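Local coordinates for protein fatty acyl CoA synthetase FADD13 (FATTY-ACYL-CoA SYNTHETASE) (Mycobacterium tuberculosis, PDB 3R44) that belongs to the AMP-binding (ANL) superfamily of enzymes, in which a large N-terminal part is followed by a small C-terminal domain, at residues W20-R25 against Q48-A53; K186-T191 against L317-G322; E256-I261 against A283-Y288; A294-A299 against V311-A316; A426-V431 against V441-L446. One frame throughout, in Å; residues are numbered along the deposited sequence.

Contact 1: W20-R25 against Q48-A53; sequences WMLRQR and QMNALA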
# COMPACT_ATOMS: atom_id res chain seq x y z
N TRP A 20 -13.47 16.43 -10.60
CA TRP A 20 -13.77 17.88 -10.60
C TRP A 20 -12.71 18.60 -9.81
O TRP A 20 -12.29 19.74 -10.14
CB TRP A 20 -15.18 18.17 -10.01
CG TRP A 20 -15.66 19.50 -10.38
CD1 TRP A 20 -15.84 20.57 -9.57
CD2 TRP A 20 -16.04 19.92 -11.70
NE1 TRP A 20 -16.28 21.64 -10.30
CE2 TRP A 20 -16.42 21.27 -11.62
CE3 TRP A 20 -16.09 19.27 -12.95
CZ2 TRP A 20 -16.87 21.99 -12.74
CZ3 TRP A 20 -16.54 20.00 -14.07
CH2 TRP A 20 -16.94 21.33 -13.95
N MET A 21 -12.22 17.92 -8.78
CA MET A 21 -11.09 18.47 -8.04
C MET A 21 -9.89 18.76 -8.92
O MET A 21 -9.21 19.80 -8.77
CB MET A 21 -10.70 17.62 -6.82
CG MET A 21 -9.70 18.28 -5.95
SD MET A 21 -9.09 17.24 -4.59
CE MET A 21 -8.13 16.09 -5.65
N LEU A 22 -9.57 17.86 -9.81
CA LEU A 22 -8.51 18.11 -10.75
C LEU A 22 -8.81 19.36 -11.59
O LEU A 22 -7.90 20.17 -11.86
CB LEU A 22 -8.29 16.91 -11.67
CG LEU A 22 -7.29 17.04 -12.81
CD1 LEU A 22 -5.82 17.29 -12.17
CD2 LEU A 22 -7.27 15.87 -13.84
N ARG A 23 -10.03 19.47 -12.05
CA ARG A 23 -10.42 20.65 -12.84
C ARG A 23 -10.23 21.94 -12.04
O ARG A 23 -9.79 22.95 -12.56
CB ARG A 23 -11.84 20.53 -13.37
CG ARG A 23 -12.19 21.64 -14.26
CD ARG A 23 -13.67 21.84 -14.30
NE ARG A 23 -14.02 22.76 -15.40
CZ ARG A 23 -14.29 24.05 -15.26
NH1 ARG A 23 -14.25 24.63 -14.05
NH2 ARG A 23 -14.63 24.76 -16.34
N GLN A 24 -10.53 21.89 -10.75
CA GLN A 24 -10.37 23.04 -9.88
C GLN A 24 -8.89 23.37 -9.70
O GLN A 24 -8.52 24.54 -9.75
CB GLN A 24 -11.06 22.82 -8.57
CG GLN A 24 -12.57 22.83 -8.70
CD GLN A 24 -13.29 22.48 -7.43
OE1 GLN A 24 -12.77 21.76 -6.60
NE2 GLN A 24 -14.51 22.99 -7.28
N ARG A 25 -8.03 22.34 -9.61
CA ARG A 25 -6.56 22.61 -9.52
C ARG A 25 -6.09 23.20 -10.83
O ARG A 25 -5.30 24.15 -10.84
CB ARG A 25 -5.78 21.37 -9.12
CG ARG A 25 -4.27 21.54 -9.18
CD ARG A 25 -3.68 22.69 -8.42
NE ARG A 25 -3.91 22.58 -7.01
CZ ARG A 25 -3.71 23.55 -6.15
NH1 ARG A 25 -3.28 24.72 -6.58
NH2 ARG A 25 -3.95 23.36 -4.87
N GLN A 48 -3.16 20.94 -18.94
CA GLN A 48 -3.01 19.81 -19.89
C GLN A 48 -3.45 18.48 -19.30
O GLN A 48 -4.09 17.66 -19.99
CB GLN A 48 -1.60 19.67 -20.43
CG GLN A 48 -1.14 20.93 -21.13
CD GLN A 48 0.34 20.91 -21.46
OE1 GLN A 48 1.22 20.68 -20.60
NE2 GLN A 48 0.64 21.18 -22.72
N MET A 49 -3.16 18.28 -18.02
CA MET A 49 -3.54 17.05 -17.42
C MET A 49 -5.09 16.96 -17.37
O MET A 49 -5.67 15.89 -17.62
CB MET A 49 -2.98 16.94 -16.01
CG MET A 49 -3.22 15.56 -15.45
SD MET A 49 -1.97 15.18 -14.24
CE MET A 49 -2.86 15.67 -12.80
N ASN A 50 -5.75 18.06 -16.96
CA ASN A 50 -7.20 18.08 -16.93
C ASN A 50 -7.77 17.79 -18.34
O ASN A 50 -8.72 16.99 -18.50
CB ASN A 50 -7.78 19.40 -16.38
CG ASN A 50 -9.26 19.32 -16.17
OD1 ASN A 50 -9.74 18.48 -15.38
ND2 ASN A 50 -10.02 20.05 -16.97
N ALA A 51 -7.18 18.39 -19.38
CA ALA A 51 -7.62 18.15 -20.76
C ALA A 51 -7.43 16.69 -21.17
O ALA A 51 -8.29 16.10 -21.77
CB ALA A 51 -6.91 19.07 -21.72
N LEU A 52 -6.35 16.07 -20.76
CA LEU A 52 -6.17 14.67 -21.10
C LEU A 52 -7.16 13.78 -20.31
O LEU A 52 -7.62 12.77 -20.83
CB LEU A 52 -4.77 14.19 -20.77
CG LEU A 52 -4.41 12.76 -21.11
CD1 LEU A 52 -4.64 12.44 -22.56
CD2 LEU A 52 -2.89 12.54 -20.84
N ALA A 53 -7.41 14.10 -19.05
CA ALA A 53 -8.47 13.40 -18.31
C ALA A 53 -9.82 13.47 -19.03
O ALA A 53 -10.57 12.49 -19.08
CB ALA A 53 -8.58 13.93 -16.85

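Contact 2: K186-T191 against L317-G322; sequences KGVVHT and LTESCG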
# COMPACT_ATOMS: atom_id res chain seq x y z
N LYS A 186 -10.05 -10.02 -1.72
CA LYS A 186 -11.31 -9.28 -1.64
C LYS A 186 -11.07 -7.93 -2.27
O LYS A 186 -9.98 -7.34 -2.14
CB LYS A 186 -11.77 -9.00 -0.21
CG LYS A 186 -11.97 -10.19 0.65
CD LYS A 186 -12.24 -9.73 2.09
CE LYS A 186 -10.93 -9.38 2.84
NZ LYS A 186 -10.02 -10.56 3.00
N GLY A 187 -12.10 -7.41 -2.91
CA GLY A 187 -12.03 -6.10 -3.50
C GLY A 187 -12.42 -5.04 -2.55
O GLY A 187 -13.55 -5.04 -2.03
N VAL A 188 -11.50 -4.13 -2.30
CA VAL A 188 -11.73 -3.04 -1.37
C VAL A 188 -12.32 -1.82 -2.13
O VAL A 188 -11.66 -1.30 -3.05
CB VAL A 188 -10.41 -2.64 -0.71
CG1 VAL A 188 -10.62 -1.41 0.21
CG2 VAL A 188 -9.84 -3.83 0.08
N VAL A 189 -13.56 -1.42 -1.82
CA VAL A 189 -14.26 -0.36 -2.54
C VAL A 189 -13.99 0.98 -1.87
O VAL A 189 -14.34 1.15 -0.71
CB VAL A 189 -15.80 -0.59 -2.63
CG1 VAL A 189 -16.48 0.56 -3.44
CG2 VAL A 189 -16.08 -2.01 -3.22
N HIS A 190 -13.36 1.90 -2.59
CA HIS A 190 -13.24 3.29 -2.14
C HIS A 190 -14.11 4.23 -2.96
O HIS A 190 -14.47 3.94 -4.08
CB HIS A 190 -11.77 3.75 -2.11
CG HIS A 190 -11.01 3.21 -0.93
ND1 HIS A 190 -11.19 3.70 0.35
CD2 HIS A 190 -10.17 2.15 -0.81
CE1 HIS A 190 -10.49 2.98 1.19
NE2 HIS A 190 -9.85 2.03 0.52
N THR A 191 -14.41 5.38 -2.38
CA THR A 191 -15.32 6.35 -2.93
C THR A 191 -14.58 7.69 -3.12
O THR A 191 -13.36 7.83 -2.79
CB THR A 191 -16.48 6.58 -1.97
OG1 THR A 191 -15.94 7.08 -0.72
CG2 THR A 191 -17.34 5.27 -1.80
N LEU A 317 -3.34 0.58 5.19
CA LEU A 317 -3.80 -0.66 4.61
C LEU A 317 -4.48 -0.25 3.35
O LEU A 317 -4.92 0.89 3.24
CB LEU A 317 -4.85 -1.34 5.51
CG LEU A 317 -4.48 -1.80 6.90
CD1 LEU A 317 -5.61 -2.75 7.37
CD2 LEU A 317 -3.15 -2.55 6.84
N THR A 318 -4.72 -1.17 2.45
CA THR A 318 -5.68 -0.93 1.37
C THR A 318 -7.04 -0.40 1.84
O THR A 318 -7.55 0.56 1.27
CB THR A 318 -5.79 -2.18 0.48
OG1 THR A 318 -4.46 -2.52 0.05
CG2 THR A 318 -6.65 -1.92 -0.75
N GLU A 319 -7.58 -0.99 2.90
CA GLU A 319 -8.87 -0.63 3.48
C GLU A 319 -8.92 0.80 4.02
O GLU A 319 -9.99 1.35 4.20
CB GLU A 319 -9.24 -1.61 4.58
CG GLU A 319 -9.63 -2.99 4.03
CD GLU A 319 -8.47 -4.00 4.02
OE1 GLU A 319 -7.26 -3.60 3.82
OE2 GLU A 319 -8.79 -5.23 4.11
N SER A 320 -7.76 1.36 4.35
CA SER A 320 -7.67 2.75 4.84
C SER A 320 -7.19 3.75 3.80
O SER A 320 -6.85 4.89 4.11
CB SER A 320 -6.83 2.80 6.09
OG SER A 320 -5.49 2.64 5.75
N CYS A 321 -7.21 3.33 2.54
CA CYS A 321 -6.83 4.16 1.40
C CYS A 321 -5.46 4.74 1.52
O CYS A 321 -5.24 5.88 1.09
CB CYS A 321 -7.80 5.32 1.20
SG CYS A 321 -8.04 5.80 -0.49
N GLY A 322 -4.59 4.01 2.18
CA GLY A 322 -3.25 4.49 2.40
C GLY A 322 -3.07 5.49 3.53
O GLY A 322 -2.00 6.06 3.65

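Contact 3: E256-I261 against A283-Y288; sequences EERVCI and APDFRY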
# COMPACT_ATOMS: atom_id res chain seq x y z
N GLU A 256 18.02 17.06 -11.11
CA GLU A 256 17.55 17.71 -12.33
C GLU A 256 16.15 18.28 -12.20
O GLU A 256 15.87 19.33 -12.78
CB GLU A 256 17.59 16.79 -13.57
CG GLU A 256 18.94 16.33 -13.95
CD GLU A 256 19.89 17.47 -14.33
OE1 GLU A 256 19.43 18.49 -14.88
OE2 GLU A 256 21.10 17.32 -14.07
N GLU A 257 15.27 17.63 -11.44
CA GLU A 257 13.87 18.06 -11.35
C GLU A 257 13.55 18.69 -10.03
O GLU A 257 12.38 18.93 -9.69
CB GLU A 257 12.94 16.89 -11.64
CG GLU A 257 12.92 16.51 -13.09
CD GLU A 257 12.53 17.65 -14.06
OE1 GLU A 257 11.77 18.61 -13.75
OE2 GLU A 257 13.00 17.58 -15.20
N ARG A 258 14.60 19.01 -9.30
CA ARG A 258 14.48 19.79 -8.09
C ARG A 258 13.43 19.20 -7.18
O ARG A 258 12.56 19.91 -6.69
CB ARG A 258 14.14 21.25 -8.45
CG ARG A 258 15.13 21.97 -9.43
CD ARG A 258 14.68 23.45 -9.74
NE ARG A 258 13.30 23.56 -10.22
CZ ARG A 258 12.88 23.16 -11.41
NH1 ARG A 258 13.76 22.68 -12.29
NH2 ARG A 258 11.61 23.27 -11.72
N VAL A 259 13.53 17.91 -6.94
CA VAL A 259 12.58 17.16 -6.16
C VAL A 259 12.68 17.53 -4.67
O VAL A 259 13.77 17.62 -4.08
CB VAL A 259 12.75 15.63 -6.41
CG1 VAL A 259 11.86 14.78 -5.44
CG2 VAL A 259 12.45 15.28 -7.87
N CYS A 260 11.51 17.77 -4.08
CA CYS A 260 11.34 18.07 -2.67
C CYS A 260 11.02 16.90 -1.79
O CYS A 260 11.45 16.88 -0.60
CB CYS A 260 10.24 19.13 -2.49
SG CYS A 260 10.40 20.54 -3.56
N ILE A 261 10.22 15.95 -2.28
CA ILE A 261 9.75 14.86 -1.49
C ILE A 261 9.83 13.64 -2.39
O ILE A 261 9.60 13.75 -3.61
CB ILE A 261 8.27 15.05 -1.09
CG1 ILE A 261 8.07 16.37 -0.31
CG2 ILE A 261 7.71 13.82 -0.32
CD1 ILE A 261 6.54 16.77 -0.32
N ALA A 283 21.61 17.54 -3.17
CA ALA A 283 20.20 17.84 -3.51
C ALA A 283 19.56 18.82 -2.51
O ALA A 283 18.83 18.40 -1.62
CB ALA A 283 19.41 16.60 -3.62
N PRO A 284 19.87 20.14 -2.65
CA PRO A 284 19.46 21.04 -1.56
C PRO A 284 17.95 21.26 -1.45
O PRO A 284 17.50 21.66 -0.38
CB PRO A 284 20.18 22.36 -1.87
CG PRO A 284 20.57 22.25 -3.34
CD PRO A 284 20.72 20.81 -3.65
N ASP A 285 17.20 20.98 -2.52
CA ASP A 285 15.75 21.14 -2.46
C ASP A 285 15.10 19.92 -1.81
O ASP A 285 13.92 20.01 -1.44
CB ASP A 285 15.14 21.29 -3.87
CG ASP A 285 15.60 22.57 -4.63
OD1 ASP A 285 15.18 23.68 -4.25
OD2 ASP A 285 16.32 22.44 -5.63
N PHE A 286 15.79 18.78 -1.73
CA PHE A 286 15.13 17.54 -1.28
C PHE A 286 14.99 17.54 0.25
O PHE A 286 15.99 17.72 0.97
CB PHE A 286 15.93 16.31 -1.71
CG PHE A 286 15.16 15.07 -1.56
CD1 PHE A 286 14.31 14.65 -2.56
CD2 PHE A 286 15.14 14.40 -0.34
CE1 PHE A 286 13.54 13.51 -2.39
CE2 PHE A 286 14.31 13.28 -0.14
CZ PHE A 286 13.54 12.84 -1.17
N ARG A 287 13.79 17.42 0.76
CA ARG A 287 13.57 17.49 2.19
C ARG A 287 13.39 16.16 2.86
O ARG A 287 13.97 15.95 3.91
CB ARG A 287 12.35 18.38 2.53
CG ARG A 287 12.42 19.74 1.88
CD ARG A 287 11.54 20.79 2.62
NE ARG A 287 10.12 20.39 2.58
CZ ARG A 287 9.28 20.59 1.56
NH1 ARG A 287 9.66 21.19 0.43
NH2 ARG A 287 7.99 20.19 1.69
N TYR A 288 12.54 15.29 2.32
CA TYR A 288 12.29 14.00 2.96
C TYR A 288 11.71 12.93 2.04
O TYR A 288 11.06 13.22 1.06
CB TYR A 288 11.36 14.18 4.22
CG TYR A 288 10.01 14.73 3.91
CD1 TYR A 288 8.95 13.88 3.61
CD2 TYR A 288 9.79 16.09 3.92
CE1 TYR A 288 7.73 14.38 3.38
CE2 TYR A 288 8.57 16.61 3.67
CZ TYR A 288 7.52 15.75 3.37
OH TYR A 288 6.25 16.18 3.07

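Contact 4: A294-A299 against V311-A316; sequences APMPEA and VVQGYA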
# COMPACT_ATOMS: atom_id res chain seq x y z
N ALA A 294 8.36 -1.93 6.57
CA ALA A 294 8.87 -2.09 7.90
C ALA A 294 9.54 -0.80 8.36
O ALA A 294 9.88 0.06 7.55
CB ALA A 294 9.88 -3.25 7.96
N PRO A 295 9.74 -0.67 9.67
CA PRO A 295 10.47 0.51 10.15
C PRO A 295 11.90 0.59 9.55
O PRO A 295 12.54 -0.43 9.27
CB PRO A 295 10.50 0.31 11.66
CG PRO A 295 9.30 -0.65 11.96
CD PRO A 295 9.35 -1.57 10.77
N MET A 296 12.33 1.81 9.28
CA MET A 296 13.64 2.08 8.76
C MET A 296 14.67 1.79 9.84
O MET A 296 14.45 2.15 10.99
CB MET A 296 13.71 3.56 8.43
CG MET A 296 13.04 3.95 7.19
SD MET A 296 14.06 3.38 5.86
CE MET A 296 15.32 4.65 5.92
N PRO A 297 15.82 1.19 9.48
CA PRO A 297 16.89 1.00 10.46
C PRO A 297 17.50 2.34 10.86
O PRO A 297 17.67 3.20 9.98
CB PRO A 297 17.92 0.16 9.73
CG PRO A 297 17.43 -0.09 8.39
CD PRO A 297 16.10 0.52 8.20
N GLU A 298 17.80 2.50 12.16
CA GLU A 298 18.38 3.74 12.69
C GLU A 298 19.60 4.19 11.90
O GLU A 298 19.72 5.37 11.57
CB GLU A 298 18.72 3.64 14.21
N ALA A 299 20.48 3.26 11.53
CA ALA A 299 21.70 3.62 10.81
C ALA A 299 21.35 4.33 9.49
O ALA A 299 22.01 5.29 9.05
CB ALA A 299 22.56 2.39 10.56
N VAL A 311 13.02 11.37 7.02
CA VAL A 311 12.21 10.26 6.60
C VAL A 311 10.88 10.30 7.35
O VAL A 311 10.86 10.48 8.57
CB VAL A 311 12.94 8.90 6.84
CG1 VAL A 311 12.14 7.77 6.28
CG2 VAL A 311 14.33 8.91 6.12
N VAL A 312 9.78 10.21 6.61
CA VAL A 312 8.44 10.01 7.17
C VAL A 312 8.06 8.54 6.97
O VAL A 312 8.31 7.95 5.90
CB VAL A 312 7.42 10.95 6.50
CG1 VAL A 312 5.95 10.57 6.87
CG2 VAL A 312 7.84 12.44 6.78
N GLN A 313 7.49 7.95 8.01
CA GLN A 313 7.10 6.54 7.99
C GLN A 313 5.67 6.45 8.45
O GLN A 313 5.14 7.41 8.97
CB GLN A 313 8.01 5.74 8.94
CG GLN A 313 9.42 5.69 8.54
CD GLN A 313 10.28 5.12 9.64
OE1 GLN A 313 10.36 3.91 9.77
NE2 GLN A 313 10.90 6.00 10.46
N GLY A 314 5.02 5.33 8.22
CA GLY A 314 3.70 5.12 8.78
C GLY A 314 3.12 3.75 8.61
O GLY A 314 3.80 2.81 8.17
N TYR A 315 1.83 3.67 8.88
CA TYR A 315 1.07 2.48 8.80
C TYR A 315 -0.23 2.79 8.08
O TYR A 315 -0.94 3.76 8.44
CB TYR A 315 0.75 2.01 10.19
CG TYR A 315 -0.28 0.91 10.27
CD1 TYR A 315 0.05 -0.40 9.91
CD2 TYR A 315 -1.57 1.18 10.71
CE1 TYR A 315 -0.87 -1.43 10.05
CE2 TYR A 315 -2.50 0.17 10.83
CZ TYR A 315 -2.14 -1.13 10.49
OH TYR A 315 -3.10 -2.11 10.61
N ALA A 316 -0.55 1.96 7.08
CA ALA A 316 -1.83 2.09 6.35
C ALA A 316 -2.14 0.74 5.74
O ALA A 316 -1.25 -0.13 5.72
CB ALA A 316 -1.70 3.14 5.27
O HOH W 1 9.30 2.64 7.09

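Contact 5: A426-V431 against V441-L446; sequences AEIESV and VAVIGL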
# COMPACT_ATOMS: atom_id res chain seq x y z
N ALA A 426 4.02 -12.89 17.28
CA ALA A 426 4.70 -11.96 18.20
C ALA A 426 4.44 -12.33 19.64
O ALA A 426 5.28 -12.12 20.49
CB ALA A 426 4.26 -10.47 17.96
N GLU A 427 3.28 -12.93 19.90
CA GLU A 427 2.90 -13.32 21.27
C GLU A 427 3.90 -14.35 21.80
O GLU A 427 4.34 -14.29 22.95
CB GLU A 427 1.47 -13.89 21.28
CG GLU A 427 0.43 -12.99 20.61
CD GLU A 427 -1.01 -13.57 20.70
OE1 GLU A 427 -1.58 -13.53 21.83
OE2 GLU A 427 -1.56 -14.06 19.65
N ILE A 428 4.31 -15.25 20.91
CA ILE A 428 5.26 -16.31 21.22
C ILE A 428 6.69 -15.75 21.14
O ILE A 428 7.51 -15.93 22.06
CB ILE A 428 5.08 -17.52 20.29
CG1 ILE A 428 3.66 -18.09 20.43
CG2 ILE A 428 6.17 -18.58 20.57
CD1 ILE A 428 3.27 -19.11 19.30
N GLU A 429 6.99 -15.07 20.05
CA GLU A 429 8.34 -14.50 19.90
C GLU A 429 8.77 -13.65 21.11
O GLU A 429 9.91 -13.75 21.60
CB GLU A 429 8.43 -13.68 18.63
CG GLU A 429 8.37 -14.48 17.35
CD GLU A 429 7.98 -13.64 16.15
OE1 GLU A 429 7.69 -12.43 16.36
OE2 GLU A 429 7.99 -14.16 15.00
N SER A 430 7.88 -12.80 21.61
CA SER A 430 8.23 -11.91 22.73
C SER A 430 8.46 -12.66 24.05
O SER A 430 9.05 -12.09 24.95
CB SER A 430 7.18 -10.82 22.96
OG SER A 430 5.91 -11.39 23.25
N VAL A 431 8.00 -13.90 24.17
CA VAL A 431 8.25 -14.72 25.36
C VAL A 431 9.60 -15.47 25.23
O VAL A 431 10.44 -15.46 26.13
CB VAL A 431 7.08 -15.70 25.57
CG1 VAL A 431 7.41 -16.73 26.64
CG2 VAL A 431 5.81 -14.90 25.96
N VAL A 441 14.50 -15.12 17.59
CA VAL A 441 13.36 -16.06 17.38
C VAL A 441 12.40 -15.51 16.35
O VAL A 441 12.12 -14.31 16.31
CB VAL A 441 12.60 -16.39 18.71
CG1 VAL A 441 12.06 -15.16 19.34
CG2 VAL A 441 11.46 -17.40 18.46
N ALA A 442 11.93 -16.37 15.47
CA ALA A 442 10.85 -16.02 14.54
C ALA A 442 9.90 -17.16 14.59
O ALA A 442 10.32 -18.30 14.49
CB ALA A 442 11.39 -15.90 13.15
N VAL A 443 8.59 -16.86 14.61
CA VAL A 443 7.53 -17.88 14.64
C VAL A 443 6.73 -17.80 13.34
O VAL A 443 6.35 -16.69 12.90
CB VAL A 443 6.62 -17.74 15.87
CG1 VAL A 443 5.34 -18.65 15.77
CG2 VAL A 443 7.41 -18.06 17.17
N ILE A 444 6.54 -18.96 12.73
CA ILE A 444 5.68 -19.15 11.55
C ILE A 444 4.74 -20.33 11.72
O ILE A 444 4.99 -21.27 12.49
CB ILE A 444 6.49 -19.40 10.25
CG1 ILE A 444 7.40 -20.62 10.41
CG2 ILE A 444 7.26 -18.14 9.87
CD1 ILE A 444 8.02 -21.14 9.06
N GLY A 445 3.68 -20.34 10.93
CA GLY A 445 2.85 -21.51 10.89
C GLY A 445 3.42 -22.44 9.84
O GLY A 445 3.93 -21.95 8.79
N LEU A 446 3.36 -23.74 10.12
CA LEU A 446 3.70 -24.77 9.15
C LEU A 446 2.48 -25.63 8.98
O LEU A 446 1.75 -25.85 9.95
CB LEU A 446 4.85 -25.64 9.66
CG LEU A 446 6.21 -24.94 9.66
CD1 LEU A 446 7.26 -25.82 10.27
CD2 LEU A 446 6.66 -24.49 8.28

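Contact 1: W20-R25 against Q48-A53
L22 of helix 18-28 drives its isobutyl group against M49, N50 and A53 of helix 46-62, making the centre of an antiparallel helix-helix packing. The short segments cross at -150°, with 9.1 Å between their axes. The two methyls of L22 divide the work. L22 CD2 settles against the backbone of the partner helix, 3.8 Å from N50 CA, and meets the methyl of A53 as well. L22 CD1 goes to the thioether, where it lies 3.4 Å from M49 CE. That is closer than carbons usually come, so the fit here is tight. M49 delivers its methyl through a turn about its CG-SD bond (chi3 94°), and the two side chains meet at roughly a right angle.

Beside this apolar patch lies the amide of N50, whose side chain runs antiparallel to that of L22 and rests against R23. N50 OD1 sits 3.4 Å from R23 CA. It also comes near R23 N, but the angle is too poor for a hydrogen bond. N50 ND2 faces the aliphatic part of R23, 3.8 Å from R23 CG.

The amide is held from further out: OD1 bonds to K90 NZ and ND2 to E162 OE2, which together fix which way round it sits. E162 also makes a long, weak ion pair with R23 NE. Helix 79-91 supports the apolar side, with Y86 touching both L22 and A53 and C83 touching M49. R23 itself runs extended from CG to NE, laying R23 CD 3.3 Å above the plane of the W20 indole, nearer the border of the ring system than its middle.

Contact 2: K186-T191 against L317-G322
This is a buried contact between a strand and a turn: V188 and H190 of strand 186-191 face the loop that links strands 310-316 and 324-327, within the AMP-binding region. Strand 186-191 follows the glycine-rich loop of this family, and the opposing turn carries its Thr-Glu sequence motif as T318 and E319.

H190 makes the polar link. H190 NE2 donates to T318 O at 2.8 Å with an N-H...O angle of 155°; the donor lies in the carbonyl plane, while the oxygen is tilted 16° from the ring plane. The edge of the ring also approaches the next carbonyl, with H190 CE1 3.5 Å from E319 O. C321 lies over one face, C321 SG being 3.9 Å from the centroid of the H190 ring and only 12° off the normal, a sulfur-aromatic contact joined by a CH-pi contact from CB. F174 meets the same imidazole from strand 172-178.

V188 packs alongside. V188 CG2 lies 3.8 Å from T318 CG2 and also touches the aliphatic CG of E319, while CG1 rests on E319 CA. The carboxylate of E319 turns to Y376 OH instead.

ND1 of H190 is hydrogen-bonded to S194 OG, so both ring nitrogens are engaged and the rotation of the imidazole is fixed. T318 O, gripped by H190 NE2 and by C321 N, ties the internal bonding of the turn directly to the strand.

Contact 3: E256-I261 against A283-Y288
The backbones of C260-I261 and F286-Y288 come together side by side as two parallel strands are about to begin, with I261 and Y288 forming a parallel bridge. C260 O is the main acceptor: R287 N donates to it at 2.8 Å and 167°, and Y288 N adds a weak second bond. CA-H...O contacts continue the seam, the shortest joining F286 CA to V259 O at 3.1 Å.

The F286 ring lies beneath the C260 peptide, with C260 O above its centre, and F286 CE1 touches V259 CG1 at 3.7 Å. The side chains of I261 and Y288 run alongside each other. A chi1 of 62° sets Y288 CG between its own backbone N and carbonyl carbon, turning the ring toward I261, and I261 CG1 sits over the Y288 ring face, 4.2 Å from the centroid. Y288 OH is hydrogen-bonded to D207 O. R287 NH1 comes to 3.6 Å from C260 CB, while the guanidinium is salt-bridged to D212.

A Schellman motif with R258 at positive phi ends helix 247-256, and a type I turn spans A283-F286. Both lead into parallel strands 261-264 and 288-291, adjacent in the large mixed sheet and joined through helices 266-274 and 276-280, a beta-alpha-beta connection; this contact sits where both strands begin.

Contact 4: A294-A299 against V311-A316
M296 and Q313 hold this contact together: M296 N donates to Q313 OE1 at 2.9 Å and nearly straight, at 173°. The N-H comes in from above the amide, 40° out of the carbonyl plane, not along a lone pair. Q313 reaches across with a chain that is extended beyond CG, and Q313 OE1 also lies 3.4 Å from P295 CA. With CG turned anti to the carbonyl carbon (chi1 -78°), CB and CG of M296 lie over the amide of Q313. M296 CG meets V311 CG1 at 4.0 Å. These buried side chains make the compact part of the contact.

The other flank is looser and wetter. P295 is exposed and barely grazes the amide with its ring, P295 CB lying 4.1 Å from Q313 OE1. A294 does not reach the strand with its side chain; instead a water hydrogen-bonds to both A294 O, at 2.7 Å, and Q313 OE1, at 3.1 Å, and so links loop and strand.

The contact belongs to the beta-alpha-beta unit of strand 288-291, helix 298-306 and strand 310-316. Here the loop entering the helix, with P297 at the N-cap position, lies against strand 310-316. T291 of the neighbouring parallel strand touches M296, V311 and Q313, while strand 324-327 pairs antiparallel on the other side.

Contact 5: A426-V431 against V441-L446
E429 lays its aliphatic chain across V443, with E429 CG 3.7 Å from V443 CG2, in the alpha/beta fold of the C-terminal domain. Helix 425-432 here packs on strand 438-448, and the short segments run 153° apart with their axes 7.6 Å from each other at the closest point.

Beyond CG the glutamate is extended, which carries its carboxylate past the valine to the strand backbone. E429 OE2 accepts from V443 N at 2.8 Å with an angle of 166°, using the anti lone pair, the one directed away from OE1. K504 forms a salt bridge to the same oxygen and a hydrogen bond to V443 O, so one lysine links the carboxylate and the backbone of the residue it holds. The lysine would be expected to favour a charged glutamate.

One helix position earlier, I428 meets the same methyl of V443: the two side chains cross at about a right angle, with I428 CG2 3.7 Å from V443 CG2. I428 also touches A455 on the neighbouring strand 454-461, while A442 and I444 point the opposite way, to helix 504-511. At the start of the strand segment, V441 turns CG1 in between its own backbone N and carbonyl carbon, setting V441 CG1 3.4 Å from E429 O.

Contacts 1 to 4 lie in the AMP-binding region, and contact 5 stands apart in the C-terminal domain, about 50 Å from contact 1, centre to centre. Contacts 3 and 4 lie on the large mixed sheet, where Y288 packs on V312, and contact 2 ties a turn of it to the three-stranded sheet holding strand 186-191. The strand of contact 4 runs straight into that turn, where A316 meets G322. Contact 3 is partly buried and the others largely buried. Contact 1 has no hydrogen bond between its helices, contact 3 relies on backbone pairing, and contacts 2, 4 and 5 each use one side chain, a histidine, a glutamine or a glutamate, to bond to the opposing backbone.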